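Local coordinates for endo-1,4-b-d-mannanase (Trichoderma reesei, PDB 1QNR), which hydrolyses internal beta-1,4 linkages of mannan chains as a family 5 glycoside hydrolase, at residues A[69-74]-A[85-90]; A[57-62]-A[115-120]. One frame throughout, in Å; residues are numbered along the deposited sequence.

Contact 1. Residues A[69-74]-A[85-90]; sequences QIWFQK and GADGLQ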
loop_
_atom_site.group_PDB
_atom_site.type_symbol
_atom_site.label_atom_id
_atom_site.label_comp_id
_atom_site.label_asym_id
_atom_site.label_seq_id
_atom_site.Cartn_x
_atom_site.Cartn_y
_atom_site.Cartn_z
ATOM N N GLN A 69 2.022 -11.856 21.651
ATOM C CA GLN A 69 2.524 -11.186 20.456
ATOM C C GLN A 69 1.590 -11.399 19.243
ATOM O O GLN A 69 1.024 -12.511 19.159
ATOM C CB GLN A 69 3.921 -11.747 20.145
ATOM C CG GLN A 69 4.882 -11.421 21.308
ATOM C CD GLN A 69 5.159 -9.943 21.218
ATOM O OE1 GLN A 69 5.407 -9.450 20.117
ATOM N NE2 GLN A 69 5.058 -9.231 22.321
ATOM N N ILE A 70 1.449 -10.409 18.406
ATOM C CA ILE A 70 0.546 -10.539 17.236
ATOM C C ILE A 70 1.221 -11.348 16.122
ATOM O O ILE A 70 2.428 -11.186 15.822
ATOM C CB ILE A 70 0.232 -9.117 16.712
ATOM C CG1 ILE A 70 -0.451 -8.257 17.800
ATOM C CG2 ILE A 70 -0.668 -9.163 15.465
ATOM C CD1 ILE A 70 -1.579 -8.953 18.475
ATOM N N TRP A 71 0.415 -12.206 15.489
ATOM C CA TRP A 71 0.799 -12.921 14.268
ATOM C C TRP A 71 -0.441 -13.242 13.440
ATOM O O TRP A 71 -1.466 -13.588 14.076
ATOM C CB TRP A 71 1.635 -14.209 14.586
ATOM C CG TRP A 71 0.923 -15.247 15.406
ATOM C CD1 TRP A 71 0.682 -15.164 16.761
ATOM C CD2 TRP A 71 0.387 -16.508 14.975
ATOM N NE1 TRP A 71 0.047 -16.322 17.173
ATOM C CE2 TRP A 71 -0.182 -17.160 16.103
ATOM C CE3 TRP A 71 0.284 -17.138 13.702
ATOM C CZ2 TRP A 71 -0.785 -18.406 15.977
ATOM C CZ3 TRP A 71 -0.329 -18.393 13.576
ATOM C CH2 TRP A 71 -0.852 -19.014 14.727
ATOM N N PHE A 72 -0.388 -13.082 12.078
ATOM C CA PHE A 72 -1.591 -13.391 11.291
ATOM C C PHE A 72 -1.444 -14.788 10.644
ATOM O O PHE A 72 -2.497 -15.409 10.393
ATOM C CB PHE A 72 -1.826 -12.334 10.222
ATOM C CG PHE A 72 -2.165 -10.907 10.732
ATOM C CD1 PHE A 72 -2.535 -10.666 12.059
ATOM C CD2 PHE A 72 -2.134 -9.836 9.847
ATOM C CE1 PHE A 72 -2.835 -9.345 12.468
ATOM C CE2 PHE A 72 -2.432 -8.522 10.238
ATOM C CZ PHE A 72 -2.789 -8.310 11.565
ATOM N N GLN A 73 -0.250 -15.266 10.316
ATOM C CA GLN A 73 -0.113 -16.578 9.637
ATOM C C GLN A 73 1.241 -17.201 10.004
ATOM O O GLN A 73 2.270 -16.475 9.982
ATOM C CB GLN A 73 -0.223 -16.308 8.101
ATOM C CG GLN A 73 -0.064 -17.613 7.274
ATOM C CD GLN A 73 -0.298 -17.421 5.808
ATOM O OE1 GLN A 73 -0.996 -18.183 5.099
ATOM N NE2 GLN A 73 0.327 -16.388 5.149
ATOM N N LYS A 74 1.214 -18.539 10.275
ATOM C CA LYS A 74 2.461 -19.298 10.519
ATOM C C LYS A 74 2.650 -20.207 9.305
ATOM O O LYS A 74 1.745 -20.982 8.944
ATOM C CB LYS A 74 2.295 -20.126 11.808
ATOM C CG LYS A 74 3.529 -21.073 11.935
ATOM C CD LYS A 74 3.482 -21.931 13.208
ATOM C CE LYS A 74 4.558 -23.024 13.085
ATOM N NZ LYS A 74 4.424 -24.076 14.158
ATOM N N GLY A 85 -7.584 -15.556 16.028
ATOM C CA GLY A 85 -7.825 -15.258 17.434
ATOM C C GLY A 85 -7.572 -13.800 17.810
ATOM O O GLY A 85 -7.319 -12.910 16.981
ATOM N N ALA A 86 -7.620 -13.489 19.120
ATOM C CA ALA A 86 -7.439 -12.130 19.615
ATOM C C ALA A 86 -6.036 -11.574 19.399
ATOM O O ALA A 86 -5.887 -10.321 19.306
ATOM C CB ALA A 86 -7.724 -12.142 21.126
ATOM N N ASP A 87 -5.029 -12.458 19.261
ATOM C CA ASP A 87 -3.663 -12.015 18.953
ATOM C C ASP A 87 -3.417 -12.197 17.446
ATOM O O ASP A 87 -2.228 -12.198 17.044
ATOM C CB ASP A 87 -2.647 -12.838 19.763
ATOM C CG ASP A 87 -2.813 -14.350 19.676
ATOM O OD1 ASP A 87 -3.670 -14.937 18.965
ATOM O OD2 ASP A 87 -2.051 -15.087 20.408
ATOM N N GLY A 88 -4.475 -12.320 16.652
ATOM C CA GLY A 88 -4.329 -12.499 15.220
ATOM C C GLY A 88 -5.167 -11.565 14.398
ATOM O O GLY A 88 -5.153 -10.325 14.744
ATOM N N LEU A 89 -5.974 -11.969 13.443
ATOM C CA LEU A 89 -6.733 -11.039 12.560
ATOM C C LEU A 89 -7.778 -10.230 13.284
ATOM O O LEU A 89 -8.272 -9.295 12.678
ATOM C CB LEU A 89 -7.268 -11.845 11.373
ATOM C CG LEU A 89 -6.228 -12.214 10.311
ATOM C CD1 LEU A 89 -6.800 -13.273 9.356
ATOM C CD2 LEU A 89 -5.699 -11.003 9.566
ATOM N N GLN A 90 -8.159 -10.593 14.528
ATOM C CA GLN A 90 -9.052 -9.662 15.256
ATOM C C GLN A 90 -8.408 -8.330 15.466
ATOM O O GLN A 90 -9.212 -7.328 15.612
ATOM C CB GLN A 90 -9.430 -10.328 16.620
ATOM C CG GLN A 90 -10.269 -11.578 16.477
ATOM C CD GLN A 90 -10.710 -12.192 17.813
ATOM O OE1 GLN A 90 -10.904 -11.425 18.757
ATOM N NE2 GLN A 90 -10.916 -13.490 17.828
HETATM O O HOH W 1 0.818 -14.836 20.655
HETATM O O HOH W 2 -1.349 -17.556 19.641
#

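Contact 2. Residues A[57-62]-A[115-120]; sequences GFNDVN and SDYGGI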
loop_
_atom_site.group_PDB
_atom_site.type_symbol
_atom_site.label_atom_id
_atom_site.label_comp_id
_atom_site.label_asym_id
_atom_site.label_seq_id
_atom_site.Cartn_x
_atom_site.Cartn_y
_atom_site.Cartn_z
ATOM N N GLY A 57 -1.737 -5.841 5.631
ATOM C CA GLY A 57 -2.708 -6.948 5.783
ATOM C C GLY A 57 -2.044 -8.289 6.011
ATOM O O GLY A 57 -2.744 -9.342 5.879
ATOM N N PHE A 58 -0.781 -8.289 6.446
ATOM C CA PHE A 58 0.022 -9.464 6.681
ATOM C C PHE A 58 0.867 -9.303 7.950
ATOM O O PHE A 58 1.175 -8.193 8.386
ATOM C CB PHE A 58 1.028 -9.709 5.472
ATOM C CG PHE A 58 1.892 -8.484 5.130
ATOM C CD1 PHE A 58 3.087 -8.239 5.871
ATOM C CD2 PHE A 58 1.523 -7.589 4.143
ATOM C CE1 PHE A 58 3.838 -7.104 5.571
ATOM C CE2 PHE A 58 2.297 -6.458 3.819
ATOM C CZ PHE A 58 3.460 -6.221 4.552
ATOM N N ASN A 59 1.212 -10.500 8.505
ATOM C CA ASN A 59 2.211 -10.570 9.599
ATOM C C ASN A 59 2.559 -12.060 9.695
ATOM O O ASN A 59 1.904 -12.899 10.348
ATOM C CB ASN A 59 1.614 -9.989 10.929
ATOM C CG ASN A 59 2.685 -9.834 11.994
ATOM O OD1 ASN A 59 3.613 -10.643 12.073
ATOM N ND2 ASN A 59 2.609 -8.815 12.876
ATOM N N ASP A 60 3.555 -12.452 8.886
ATOM C CA ASP A 60 3.945 -13.843 8.645
ATOM C C ASP A 60 5.126 -14.267 9.495
ATOM O O ASP A 60 6.114 -13.508 9.615
ATOM C CB ASP A 60 4.354 -13.992 7.143
ATOM C CG ASP A 60 3.166 -13.785 6.217
ATOM O OD1 ASP A 60 2.114 -14.494 6.486
ATOM O OD2 ASP A 60 3.214 -12.994 5.218
ATOM N N VAL A 61 5.020 -15.457 10.063
ATOM C CA VAL A 61 6.075 -16.030 10.938
ATOM C C VAL A 61 6.304 -17.500 10.546
ATOM O O VAL A 61 5.463 -18.127 9.917
ATOM C CB VAL A 61 5.673 -15.963 12.435
ATOM C CG1 VAL A 61 5.438 -14.526 12.920
ATOM C CG2 VAL A 61 4.457 -16.855 12.743
ATOM N N ASN A 62 7.489 -17.984 10.922
ATOM C CA ASN A 62 7.790 -19.433 10.747
ATOM C C ASN A 62 7.731 -20.161 12.086
ATOM O O ASN A 62 7.480 -21.373 12.109
ATOM C CB ASN A 62 9.162 -19.638 10.104
ATOM C CG ASN A 62 9.185 -19.137 8.672
ATOM O OD1 ASN A 62 9.971 -18.231 8.331
ATOM N ND2 ASN A 62 8.340 -19.659 7.774
ATOM N N SER A 115 11.590 -8.650 3.925
ATOM C CA SER A 115 11.486 -9.595 5.045
ATOM C C SER A 115 10.891 -9.055 6.332
ATOM O O SER A 115 10.664 -9.776 7.285
ATOM C CB SER A 115 12.895 -10.259 5.281
ATOM O OG SER A 115 13.171 -10.954 4.080
ATOM N N ASP A 116 10.499 -7.744 6.321
ATOM C CA ASP A 116 9.848 -7.181 7.468
ATOM C C ASP A 116 8.476 -7.827 7.668
ATOM O O ASP A 116 7.661 -7.783 6.702
ATOM C CB ASP A 116 9.724 -5.632 7.359
ATOM C CG ASP A 116 11.105 -5.022 6.968
ATOM O OD1 ASP A 116 12.057 -5.060 7.771
ATOM O OD2 ASP A 116 11.272 -4.538 5.840
ATOM N N TYR A 117 8.127 -8.322 8.862
ATOM C CA TYR A 117 6.860 -9.014 9.105
ATOM C C TYR A 117 6.747 -10.238 8.172
ATOM O O TYR A 117 5.640 -10.610 7.728
ATOM C CB TYR A 117 5.657 -8.054 9.083
ATOM C CG TYR A 117 5.853 -6.915 10.050
ATOM C CD1 TYR A 117 5.658 -7.106 11.429
ATOM C CD2 TYR A 117 6.324 -5.671 9.642
ATOM C CE1 TYR A 117 5.907 -6.109 12.377
ATOM C CE2 TYR A 117 6.606 -4.651 10.587
ATOM C CZ TYR A 117 6.387 -4.910 11.904
ATOM O OH TYR A 117 6.609 -3.838 12.825
ATOM N N GLY A 118 7.897 -10.919 7.974
ATOM C CA GLY A 118 7.977 -12.220 7.286
ATOM C C GLY A 118 8.283 -12.134 5.815
ATOM O O GLY A 118 9.372 -12.471 5.329
ATOM N N GLY A 119 7.299 -11.698 5.008
ATOM C CA GLY A 119 7.483 -11.465 3.584
ATOM C C GLY A 119 7.595 -12.768 2.790
ATOM O O GLY A 119 7.473 -13.908 3.290
ATOM N N ILE A 120 8.019 -12.586 1.509
ATOM C CA ILE A 120 8.344 -13.666 0.572
ATOM C C ILE A 120 9.356 -14.586 1.298
ATOM O O ILE A 120 9.269 -15.826 1.134
ATOM C CB ILE A 120 8.890 -13.127 -0.771
ATOM C CG1 ILE A 120 7.663 -12.608 -1.571
ATOM C CG2 ILE A 120 9.666 -14.235 -1.541
ATOM C CD1 ILE A 120 7.977 -11.957 -2.932
HETATM O O HOH W 3 4.503 -10.798 4.384
#

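Contact 1. Residues A[69-74]-A[85-90]
Trp-71 and Asp-87 are tied through their backbones: the amide N of Trp-71 donates to Asp-87 O over 3.1 Å, with an N-H...O angle of 162°. Asp-87 O also takes a CA-H...O contact from Ile-70 CA at 3.2 Å, while CD1 of Ile-70 bends in beside the same carbonyl. One step on, Gly-88 CA lies 3.3 Å from Trp-71 O, a second CA-H...O contact. Gly-88 closes a type I turn begun at Gly-85.

The tight side of the contact is built round the Phe-72 ring. CD2 of Leu-89 sits over one face as a CH-pi contact, 3.9 Å from the ring centroid and 18° off the normal, displaced toward CG. CE1 of the ring comes within 3.4 Å of Gly-88 O. Tyr-147 of helix 138-155 touches both Phe-72 and Leu-89.

The opposite character appears where Gln-69 and Asp-87 reach solvent. With Trp-71 CG placed between its backbone N and carbonyl carbon (chi1 62°), the indole runs beside the Asp-87 side chain, but NE1 and OD2 remain 4.0 Å apart. A water spans them, 3.1 Å from Trp-71 NE1 and 2.7 Å from Asp-87 OD2; a second water bridges OD2 to Gln-69 O. OD1 of Asp-87 turns to Asn-83, whose ND2 also serves Trp-71 O.

The carboxylate, with an amide and water partners at hand, is probably ionised. One amide-carbonyl bond, two CA-H...O contacts and packing on the Phe-72 ring join the segments directly; the Asp-87 carboxylate reaches Trp-71 NE1 and Gln-69 O through water.

Contact 2. Residues A[57-62]-A[115-120]
Asp-60 meets the turn of 115-120 through its amide: Asp-60 N donates to Tyr-117 O over 3.0 Å, a fairly straight bond in which the donor stands 49° out of the carbonyl plane.

The side chain of Asp-60 continues the contact. CB lies 3.7 Å from Tyr-117 O and passes near Gly-118 CA. CG is anti to the carbonyl carbon (chi1 -66°), which carries the carboxylate past the turn toward helix 119-127. At the tip the oxygens part company: OD1 accepts from Gln-73 NE2, while OD2 takes a 2.7 Å bond from a water that in turn receives a weak one from Gly-119 N, 3.0 Å away. Backbone packing is close here, with Gly-118 CA 3.2 Å from Asp-60 O; a CB on Gly-118 would collide with that oxygen, and its backbone angles also call for glycine.

Phe-58 and Tyr-117 cross at about a right angle. CE1 of Phe-58 rests 4.1 Å from Tyr-117 CB, and Tyr-117 O lies at the edge of the phenyl ring, 3.9 Å from Phe-58 CD1. Replacing the phenyl ring by an alanine here would probably open a gap beside Tyr-117 CB and leave the turn less firmly placed against 57-62. Farther along the tyrosine, its CD1 comes to 3.8 Å from Asn-59 ND2, the amide plane standing 75° from the ring; Phe-31 meets the same ring.

The type II turn Ser-115 to Gly-118 leads into helix 119-127. The two segments follow the adjacent parallel strands 52-54 and 105-109, so this is a meeting of neighbouring beta-alpha loops at the C-terminal end of the family 5 TIM barrel, the end where such enzymes hold their active site.

Contact 1 is nested, along the chain, inside the loop closed by contact 2, and their centres lie 12 Å apart. They join through 57-62 and 69-74, whose strands 60-61 and 73-74 run parallel as neighbours in a small mixed sheet. Phe-72 N is 2.9 Å from Asn-59 O, a probable hydrogen bond, and Phe-72 CD2 packs 3.6 Å from Phe-58 C. The hydroxyl of Tyr-147, the residue packed on contact 1, is hydrogen-bonded to Gly-57 O. Contact 2 is nearer the sugar: the Asp-116 side chain lies about 5 Å from a bound beta-D-mannopyranose. Contact 1 sits farther out, its centre 20 Å from that of the chain against 15 Å.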